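Local coordinates for protein type II restriction enzyme MunI (Mycoplasma, PDB 1D02) that recognises the double-stranded DNA sequence 5'-CAATTG-3' and cleaves it after the first C, working as a homodimeric restriction endonuclease, at residues F84-T89 and P147-F152; K93-E98 and E195-Y200; Q13-L18 and A23-Y28. The protein carries 1 engineered substitution. All blocks are in the same frame, centred on the assembly; numbering follows the deposited sequence.

Contact 1: residues F84-T89 and P147-F152; sequences FAIENT and PFWVVF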
loop_
_atom_site.group_PDB
_atom_site.type_symbol
_atom_site.label_atom_id
_atom_site.label_comp_id
_atom_site.label_asym_id
_atom_site.label_seq_id
_atom_site.Cartn_x
_atom_site.Cartn_y
_atom_site.Cartn_z
ATOM N N PHE D 84 12.357 -11.435 -1.124
ATOM C CA PHE D 84 13.288 -12.237 -0.320
ATOM C C PHE D 84 12.725 -12.495 1.071
ATOM O O PHE D 84 11.669 -11.979 1.427
ATOM C CB PHE D 84 14.657 -11.511 -0.220
ATOM C CG PHE D 84 14.649 -10.240 0.620
ATOM C CD1 PHE D 84 14.977 -10.270 1.983
ATOM C CD2 PHE D 84 14.332 -9.004 0.051
ATOM C CE1 PHE D 84 14.990 -9.100 2.735
ATOM C CE2 PHE D 84 14.338 -7.832 0.804
ATOM C CZ PHE D 84 14.671 -7.883 2.148
ATOM N N ALA D 85 13.394 -13.360 1.822
ATOM C CA ALA D 85 13.018 -13.587 3.218
ATOM C C ALA D 85 14.299 -13.940 3.924
ATOM O O ALA D 85 15.212 -14.512 3.318
ATOM C CB ALA D 85 12.017 -14.751 3.378
ATOM N N ILE D 86 14.360 -13.602 5.206
ATOM C CA ILE D 86 15.514 -13.949 6.025
ATOM C C ILE D 86 14.976 -14.816 7.160
ATOM O O ILE D 86 14.094 -14.383 7.911
ATOM C CB ILE D 86 16.196 -12.710 6.618
ATOM C CG1 ILE D 86 16.854 -11.925 5.490
ATOM C CG2 ILE D 86 17.245 -13.137 7.658
ATOM C CD1 ILE D 86 17.395 -10.612 5.900
ATOM N N GLU D 87 15.486 -16.042 7.262
ATOM C CA GLU D 87 15.022 -16.926 8.333
ATOM C C GLU D 87 16.116 -17.233 9.332
ATOM O O GLU D 87 17.275 -17.430 8.950
ATOM C CB GLU D 87 14.525 -18.276 7.775
ATOM C CG GLU D 87 14.098 -19.263 8.896
ATOM C CD GLU D 87 13.455 -20.529 8.377
ATOM O OE1 GLU D 87 13.353 -20.698 7.144
ATOM O OE2 GLU D 87 13.046 -21.365 9.212
ATOM N N ASN D 88 15.753 -17.248 10.612
ATOM C CA ASN D 88 16.666 -17.678 11.675
ATOM C C ASN D 88 16.270 -19.166 11.760
ATOM O O ASN D 88 15.162 -19.485 12.218
ATOM C CB ASN D 88 16.327 -16.961 12.967
ATOM C CG ASN D 88 17.086 -17.523 14.163
ATOM O OD1 ASN D 88 17.425 -18.716 14.202
ATOM N ND2 ASN D 88 17.327 -16.672 15.146
ATOM N N THR D 89 17.145 -20.072 11.309
ATOM C CA THR D 89 16.806 -21.491 11.276
ATOM C C THR D 89 16.742 -22.172 12.640
ATOM O O THR D 89 16.318 -23.322 12.723
ATOM C CB THR D 89 17.748 -22.300 10.363
ATOM O OG1 THR D 89 19.091 -22.221 10.867
ATOM C CG2 THR D 89 17.692 -21.766 8.932
ATOM N N PRO D 147 6.158 -6.890 10.357
ATOM C CA PRO D 147 6.746 -8.163 9.918
ATOM C C PRO D 147 7.432 -8.201 8.564
ATOM O O PRO D 147 7.760 -9.280 8.078
ATOM C CB PRO D 147 5.555 -9.112 9.972
ATOM C CG PRO D 147 4.411 -8.201 9.533
ATOM C CD PRO D 147 4.683 -6.926 10.293
ATOM N N PHE D 148 7.630 -7.039 7.950
ATOM C CA PHE D 148 8.263 -6.994 6.636
ATOM C C PHE D 148 9.323 -5.915 6.596
ATOM O O PHE D 148 9.384 -5.050 7.476
ATOM C CB PHE D 148 7.208 -6.716 5.553
ATOM C CG PHE D 148 6.495 -5.394 5.730
ATOM C CD1 PHE D 148 7.034 -4.224 5.195
ATOM C CD2 PHE D 148 5.293 -5.323 6.427
ATOM C CE1 PHE D 148 6.380 -2.994 5.350
ATOM C CE2 PHE D 148 4.629 -4.107 6.589
ATOM C CZ PHE D 148 5.159 -2.934 6.056
ATOM N N TRP D 149 10.162 -5.973 5.567
ATOM C CA TRP D 149 11.225 -4.992 5.398
ATOM C C TRP D 149 11.298 -4.652 3.921
ATOM O O TRP D 149 11.527 -5.532 3.092
ATOM C CB TRP D 149 12.550 -5.597 5.876
ATOM C CG TRP D 149 13.730 -4.673 5.781
ATOM C CD1 TRP D 149 13.725 -3.314 5.915
ATOM C CD2 TRP D 149 15.098 -5.062 5.632
ATOM N NE1 TRP D 149 15.019 -2.829 5.860
ATOM C CE2 TRP D 149 15.879 -3.884 5.688
ATOM C CE3 TRP D 149 15.745 -6.297 5.465
ATOM C CZ2 TRP D 149 17.279 -3.896 5.580
ATOM C CZ3 TRP D 149 17.143 -6.313 5.357
ATOM C CH2 TRP D 149 17.888 -5.116 5.415
ATOM N N VAL D 150 11.099 -3.375 3.600
ATOM C CA VAL D 150 11.135 -2.930 2.209
ATOM C C VAL D 150 12.467 -2.204 1.984
ATOM O O VAL D 150 12.800 -1.258 2.698
ATOM C CB VAL D 150 9.960 -1.964 1.885
ATOM C CG1 VAL D 150 10.087 -1.454 0.455
ATOM C CG2 VAL D 150 8.589 -2.683 2.056
ATOM N N VAL D 151 13.245 -2.706 1.029
ATOM C CA VAL D 151 14.519 -2.076 0.681
ATOM C C VAL D 151 14.334 -1.321 -0.631
ATOM O O VAL D 151 13.933 -1.920 -1.647
ATOM C CB VAL D 151 15.630 -3.126 0.521
ATOM C CG1 VAL D 151 16.926 -2.445 0.073
ATOM C CG2 VAL D 151 15.839 -3.859 1.867
ATOM N N PHE D 152 14.581 -0.012 -0.599
ATOM C CA PHE D 152 14.459 0.836 -1.790
ATOM C C PHE D 152 15.847 0.976 -2.404
ATOM O O PHE D 152 16.852 0.996 -1.681
ATOM C CB PHE D 152 13.913 2.222 -1.430
ATOM C CG PHE D 152 12.484 2.210 -0.929
ATOM C CD1 PHE D 152 12.207 2.175 0.440
ATOM C CD2 PHE D 152 11.424 2.220 -1.822
ATOM C CE1 PHE D 152 10.887 2.148 0.918
ATOM C CE2 PHE D 152 10.096 2.192 -1.362
ATOM C CZ PHE D 152 9.823 2.155 0.011
#

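Contact 2: residues K93-E98 and E195-Y200; sequences KILFGE and EKLKKY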
loop_
_atom_site.group_PDB
_atom_site.type_symbol
_atom_site.label_atom_id
_atom_site.label_comp_id
_atom_site.label_asym_id
_atom_site.label_seq_id
_atom_site.Cartn_x
_atom_site.Cartn_y
_atom_site.Cartn_z
ATOM N N LYS D 93 11.791 -18.241 12.908
ATOM C CA LYS D 93 11.119 -16.959 12.696
ATOM C C LYS D 93 11.651 -16.425 11.357
ATOM O O LYS D 93 12.834 -16.609 11.017
ATOM C CB LYS D 93 11.409 -15.967 13.829
ATOM C CG LYS D 93 10.636 -16.308 15.104
ATOM C CD LYS D 93 10.771 -15.237 16.176
ATOM C CE LYS D 93 9.886 -15.581 17.392
ATOM N NZ LYS D 93 10.052 -14.565 18.454
ATOM N N ILE D 94 10.769 -15.781 10.598
ATOM C CA ILE D 94 11.118 -15.285 9.271
ATOM C C ILE D 94 10.697 -13.837 9.052
ATOM O O ILE D 94 9.598 -13.428 9.449
ATOM C CB ILE D 94 10.411 -16.115 8.180
ATOM C CG1 ILE D 94 10.742 -17.593 8.352
ATOM C CG2 ILE D 94 10.833 -15.626 6.787
ATOM C CD1 ILE D 94 9.846 -18.538 7.577
ATOM N N LEU D 95 11.582 -13.072 8.411
ATOM C CA LEU D 95 11.308 -11.671 8.072
ATOM C C LEU D 95 11.151 -11.697 6.551
ATOM O O LEU D 95 12.051 -12.150 5.847
ATOM C CB LEU D 95 12.501 -10.779 8.457
ATOM C CG LEU D 95 12.460 -9.334 7.936
ATOM C CD1 LEU D 95 11.329 -8.598 8.667
ATOM C CD2 LEU D 95 13.799 -8.628 8.178
ATOM N N PHE D 96 10.006 -11.238 6.046
ATOM C CA PHE D 96 9.761 -11.221 4.606
ATOM C C PHE D 96 10.137 -9.865 4.044
ATOM O O PHE D 96 9.965 -8.846 4.711
ATOM C CB PHE D 96 8.287 -11.565 4.340
ATOM C CG PHE D 96 7.955 -12.986 4.662
ATOM C CD1 PHE D 96 7.323 -13.322 5.863
ATOM C CD2 PHE D 96 8.343 -14.002 3.800
ATOM C CE1 PHE D 96 7.094 -14.673 6.187
ATOM C CE2 PHE D 96 8.115 -15.336 4.109
ATOM C CZ PHE D 96 7.490 -15.673 5.306
ATOM N N GLY D 97 10.680 -9.844 2.828
ATOM C CA GLY D 97 11.105 -8.569 2.298
ATOM C C GLY D 97 10.723 -8.229 0.882
ATOM O O GLY D 97 10.310 -9.093 0.113
ATOM N N GLU D 98 10.869 -6.951 0.544
ATOM C CA GLU D 98 10.578 -6.476 -0.803
ATOM C C GLU D 98 11.734 -5.586 -1.231
ATOM O O GLU D 98 12.481 -5.066 -0.396
ATOM C CB GLU D 98 9.280 -5.653 -0.845
ATOM C CG GLU D 98 8.002 -6.406 -0.507
ATOM C CD GLU D 98 7.802 -7.679 -1.329
ATOM O OE1 GLU D 98 8.343 -7.783 -2.461
ATOM O OE2 GLU D 98 7.098 -8.597 -0.842
ATOM N N GLU D 195 21.348 -4.339 13.342
ATOM C CA GLU D 195 21.055 -3.452 14.460
ATOM C C GLU D 195 19.588 -3.239 14.777
ATOM O O GLU D 195 19.219 -3.051 15.935
ATOM C CB GLU D 195 21.704 -2.086 14.201
ATOM C CG GLU D 195 23.238 -2.094 14.249
ATOM C CD GLU D 195 23.882 -0.877 13.563
ATOM O OE1 GLU D 195 23.205 0.158 13.357
ATOM O OE2 GLU D 195 25.089 -0.965 13.226
ATOM N N LYS D 196 18.739 -3.310 13.758
ATOM C CA LYS D 196 17.328 -3.012 13.955
ATOM C C LYS D 196 16.280 -4.096 13.791
ATOM O O LYS D 196 15.178 -3.967 14.331
ATOM C CB LYS D 196 16.964 -1.849 13.038
ATOM C CG LYS D 196 17.840 -0.631 13.283
ATOM C CD LYS D 196 17.683 0.418 12.214
ATOM C CE LYS D 196 18.395 1.688 12.643
ATOM N NZ LYS D 196 18.577 2.623 11.503
ATOM N N LEU D 197 16.606 -5.164 13.069
ATOM C CA LEU D 197 15.628 -6.204 12.793
ATOM C C LEU D 197 15.964 -7.625 13.248
ATOM O O LEU D 197 15.069 -8.402 13.572
ATOM C CB LEU D 197 15.359 -6.222 11.281
ATOM C CG LEU D 197 14.960 -4.876 10.654
ATOM C CD1 LEU D 197 14.957 -5.012 9.104
ATOM C CD2 LEU D 197 13.587 -4.463 11.151
ATOM N N LYS D 198 17.247 -7.960 13.263
ATOM C CA LYS D 198 17.690 -9.302 13.618
ATOM C C LYS D 198 17.144 -9.816 14.954
ATOM O O LYS D 198 16.764 -10.984 15.061
ATOM C CB LYS D 198 19.224 -9.362 13.625
ATOM C CG LYS D 198 19.807 -10.792 13.658
ATOM C CD LYS D 198 21.340 -10.796 13.632
ATOM C CE LYS D 198 21.914 -10.582 15.032
ATOM N NZ LYS D 198 23.392 -10.395 15.028
ATOM N N LYS D 199 17.103 -8.934 15.941
ATOM C CA LYS D 199 16.622 -9.300 17.267
ATOM C C LYS D 199 15.176 -9.788 17.250
ATOM O O LYS D 199 14.757 -10.500 18.155
ATOM C CB LYS D 199 16.745 -8.117 18.226
ATOM C CG LYS D 199 15.865 -6.920 17.879
ATOM C CD LYS D 199 16.194 -5.743 18.815
ATOM C CE LYS D 199 15.343 -4.511 18.495
ATOM N NZ LYS D 199 15.670 -3.341 19.392
ATOM N N TYR D 200 14.413 -9.407 16.224
ATOM C CA TYR D 200 13.027 -9.850 16.154
ATOM C C TYR D 200 12.904 -11.276 15.656
ATOM O O TYR D 200 11.811 -11.846 15.673
ATOM C CB TYR D 200 12.189 -8.875 15.314
ATOM C CG TYR D 200 11.985 -7.579 16.055
ATOM C CD1 TYR D 200 12.634 -6.416 15.650
ATOM C CD2 TYR D 200 11.202 -7.534 17.218
ATOM C CE1 TYR D 200 12.524 -5.239 16.377
ATOM C CE2 TYR D 200 11.079 -6.350 17.954
ATOM C CZ TYR D 200 11.741 -5.214 17.529
ATOM O OH TYR D 200 11.637 -4.049 18.233
HETATM O O HOH W 1 9.600 -12.067 17.322
#

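Contact 3: residues Q13-L18 and A23-Y28; sequences QALAGL and AEQNLY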
loop_
_atom_site.group_PDB
_atom_site.type_symbol
_atom_site.label_atom_id
_atom_site.label_comp_id
_atom_site.label_asym_id
_atom_site.label_seq_id
_atom_site.Cartn_x
_atom_site.Cartn_y
_atom_site.Cartn_z
ATOM N N GLN D 13 33.432 -11.043 7.861
ATOM C CA GLN D 13 34.630 -11.293 7.059
ATOM C C GLN D 13 34.263 -11.792 5.661
ATOM O O GLN D 13 34.921 -11.418 4.679
ATOM C CB GLN D 13 35.553 -12.309 7.743
ATOM C CG GLN D 13 36.100 -11.820 9.100
ATOM C CD GLN D 13 35.342 -12.426 10.275
ATOM O OE1 GLN D 13 34.112 -12.592 10.216
ATOM N NE2 GLN D 13 36.074 -12.759 11.357
ATOM N N ALA D 14 33.222 -12.621 5.559
ATOM C CA ALA D 14 32.811 -13.132 4.255
ATOM C C ALA D 14 32.285 -11.974 3.418
ATOM O O ALA D 14 32.550 -11.924 2.225
ATOM C CB ALA D 14 31.738 -14.196 4.381
ATOM N N LEU D 15 31.550 -11.050 4.039
ATOM C CA LEU D 15 31.038 -9.887 3.296
ATOM C C LEU D 15 32.200 -8.987 2.836
ATOM O O LEU D 15 32.199 -8.458 1.697
ATOM C CB LEU D 15 30.057 -9.082 4.165
ATOM C CG LEU D 15 29.518 -7.786 3.532
ATOM C CD1 LEU D 15 28.819 -8.116 2.199
ATOM C CD2 LEU D 15 28.538 -7.102 4.451
ATOM N N ALA D 16 33.194 -8.807 3.709
ATOM C CA ALA D 16 34.346 -7.987 3.333
ATOM C C ALA D 16 35.063 -8.654 2.145
ATOM O O ALA D 16 35.570 -7.971 1.250
ATOM C CB ALA D 16 35.296 -7.813 4.527
ATOM N N GLY D 17 35.098 -9.981 2.124
ATOM C CA GLY D 17 35.724 -10.678 1.005
ATOM C C GLY D 17 34.976 -10.396 -0.303
ATOM O O GLY D 17 35.590 -10.180 -1.346
ATOM N N LEU D 18 33.645 -10.416 -0.245
ATOM C CA LEU D 18 32.828 -10.124 -1.432
ATOM C C LEU D 18 33.134 -8.709 -1.896
ATOM O O LEU D 18 33.351 -8.463 -3.096
ATOM C CB LEU D 18 31.329 -10.270 -1.097
ATOM C CG LEU D 18 30.339 -9.849 -2.183
ATOM C CD1 LEU D 18 30.486 -10.708 -3.428
ATOM C CD2 LEU D 18 28.921 -9.977 -1.643
ATOM N N ALA D 23 33.311 -7.783 -7.205
ATOM C CA ALA D 23 32.049 -8.236 -7.783
ATOM C C ALA D 23 30.908 -7.247 -7.504
ATOM O O ALA D 23 30.851 -6.644 -6.429
ATOM C CB ALA D 23 31.700 -9.616 -7.237
ATOM N N GLU D 24 29.998 -7.064 -8.465
ATOM C CA GLU D 24 28.886 -6.145 -8.229
ATOM C C GLU D 24 28.029 -6.718 -7.100
ATOM O O GLU D 24 27.668 -7.900 -7.115
ATOM C CB GLU D 24 28.012 -5.987 -9.465
ATOM C CG GLU D 24 26.834 -5.080 -9.204
ATOM C CD GLU D 24 25.812 -5.086 -10.321
ATOM O OE1 GLU D 24 24.618 -4.846 -10.025
ATOM O OE2 GLU D 24 26.199 -5.320 -11.490
ATOM N N GLN D 25 27.726 -5.877 -6.119
ATOM C CA GLN D 25 26.919 -6.317 -4.992
ATOM C C GLN D 25 25.438 -6.055 -5.188
ATOM O O GLN D 25 25.047 -5.022 -5.750
ATOM C CB GLN D 25 27.360 -5.592 -3.724
ATOM C CG GLN D 25 28.771 -5.899 -3.270
ATOM C CD GLN D 25 29.048 -5.331 -1.887
ATOM O OE1 GLN D 25 28.487 -4.315 -1.507
ATOM N NE2 GLN D 25 29.926 -5.981 -1.136
ATOM N N ASN D 26 24.623 -7.001 -4.754
ATOM C CA ASN D 26 23.168 -6.864 -4.800
ATOM C C ASN D 26 22.701 -7.432 -3.445
ATOM O O ASN D 26 23.529 -7.959 -2.682
ATOM C CB ASN D 26 22.562 -7.617 -5.979
ATOM C CG ASN D 26 22.972 -9.069 -6.022
ATOM O OD1 ASN D 26 22.629 -9.846 -5.134
ATOM N ND2 ASN D 26 23.720 -9.445 -7.064
ATOM N N LEU D 27 21.417 -7.311 -3.128
ATOM C CA LEU D 27 20.952 -7.771 -1.809
ATOM C C LEU D 27 21.213 -9.247 -1.552
ATOM O O LEU D 27 21.538 -9.656 -0.422
ATOM C CB LEU D 27 19.456 -7.474 -1.619
ATOM C CG LEU D 27 18.855 -7.827 -0.242
ATOM C CD1 LEU D 27 17.789 -6.765 0.086
ATOM C CD2 LEU D 27 18.251 -9.237 -0.228
ATOM N N TYR D 28 21.061 -10.052 -2.592
ATOM C CA TYR D 28 21.260 -11.486 -2.466
ATOM C C TYR D 28 22.697 -11.923 -2.214
ATOM O O TYR D 28 22.946 -12.691 -1.260
ATOM C CB TYR D 28 20.695 -12.195 -3.695
ATOM C CG TYR D 28 19.264 -11.801 -3.944
ATOM C CD1 TYR D 28 18.933 -10.774 -4.848
ATOM C CD2 TYR D 28 18.240 -12.412 -3.244
ATOM C CE1 TYR D 28 17.585 -10.385 -5.029
ATOM C CE2 TYR D 28 16.923 -12.042 -3.417
ATOM C CZ TYR D 28 16.595 -11.038 -4.298
ATOM O OH TYR D 28 15.267 -10.693 -4.409
HETATM O O HOH W 2 32.229 -6.021 -4.342
#

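Contact 1: residues F84-T89 and P147-F152
F84 turns the edge of its ring to W149. CZ of F84 lies 3.8 Å from CE3 of W149, on the six-membered part of the indole. CE3 sits in the plane of the F84 ring, so the phenyl meets the indole with its rim. The two side chains run obliquely to one another. F84 has CG between its backbone N and carbonyl carbon (chi1 69°). This rotation lifts the ring off its own strand and carries it over the sheet toward strand 148-153. CZ of F84 also comes within 4.0 Å of the backbone O of W149.

V151 CG2 touches both aromatics. It is 4.2 Å from CZ of F84. The same methyl sits over the centre of one face of the indole, so W149 is packed by its own strand as well. With W149 CG anti to the backbone N (chi1 -179°), the indole extends back toward I86. CD1 of I86 then reaches the edge of the indole, near its plane, 4.3 Å from CZ3 of W149.

All four residues are buried, and the side-chain packing is apolar. Helix 186-197 lies over this side: the H192 ring is nearly parallel to that of W149, and F193 touches both I86 and W149.

The two strands are not neighbours. Strand 93-101 runs between them, and their axes are 8.9 Å apart at closest approach. The contact therefore bridges a central strand on one face of the mixed sheet. Such a sheet, covered by helices, is the core of the PD-(D/E)XK nuclease fold.

Contact 2: residues K93-E98 and E195-Y200
K93 and Y200 meet close to the C-terminal end of the chain. The lysine side chain is extended beyond CG and runs alongside the 3-10 segment that includes 198-200. Its CD passes 3.6 Å from the backbone O of Y200. The ammonium goes further: NZ of K93 donates to a water at 2.8 Å. That water in turn donates to O of Y200, also at 2.8 Å. NZ is held directly by the backbone O of D202 too, so two acceptors fix the end of the lysine.

I94 turns to the other face of the sheet, against H48 and A85.

L95 comes back to the helix side. Its CD2 is 3.9 Å from CD1 of L197, and the two side chains cross at about a right angle. L95 has CG anti to its backbone N (chi1 170°), which sends the branch up toward the helix. W149 touches both leucines, and F193 packs on L95. F96 again faces away, edge-to-face with Y134.

Alternate residues of this central strand thus serve opposite faces. Helix 186-197 packs on one and helix 128-138 on the other, the alpha/beta layering of PD-(D/E)XK nucleases.

Contact 3: residues Q13-L18 and A23-Y28
An N-terminal helix-loop-helix hairpin brings L18, near the end of helix 12-21, against A23 and Q25 of the link to helix 27-34. CD1 of L18 lies 4.1 Å from CB of A23. Q25 makes the other half of the contact. Its side chain is extended beyond CG (chi2 -170°) and reaches the side chains of the first helix. NE2 of Q25 rests 4.0 Å from CG of L18 and 4.1 Å from CD1 of L15. The glutamine runs at about a right angle to L15 and at a slant to L18. OE1 of Q25 accepts from the backbone N of G186, at the start of helix 186-197, which helps orient the amide. This bond ties the hairpin to the helix that covers the central sheet.

The second helix of the hairpin starts at N26, its N-cap. The N26 side chain caps a backbone N just past 23-28, and the backbone N of N26 bonds to OD1 of N29. The pair is consistent with a capping box.

With CG anti to the backbone N (chi1 176° and 173°), the ends of L15 and L18 come closer to 23-28 than their CB directions would suggest. L15 continues onto V30 and V34, and L18 onto N29.

The turn itself is drawn together by polar groups. A water lies 3.0 Å from O of L18 and 2.6 Å from O of A23. Other acceptors are also in its reach, so these two bonds may be shared ones. S21 OG bonds both to O of L18 and to N of A23.

How the contacts relate
Contact 1 is core. Contact 2 runs from the core at L95 and L197 to the partly exposed K93 and Y200. Contact 3 lies nearer the surface, its centre about 18 and 19 Å from theirs. The first two share the sheet. Strand 93-101, part of contact 2, separates the strands of contact 1, and I86 N lies 2.8 Å from L95 O, a probable hydrogen bond. They also share one apolar cluster: CD2 of W149 is 3.5 Å from CD1 of L197. Contact 1 is apolar in its side chains. Contact 2 turns polar outward, and contact 3 mixes leucines with an amide and a water. L27 joins contact 3 to contact 1 by packing on F84 and V151.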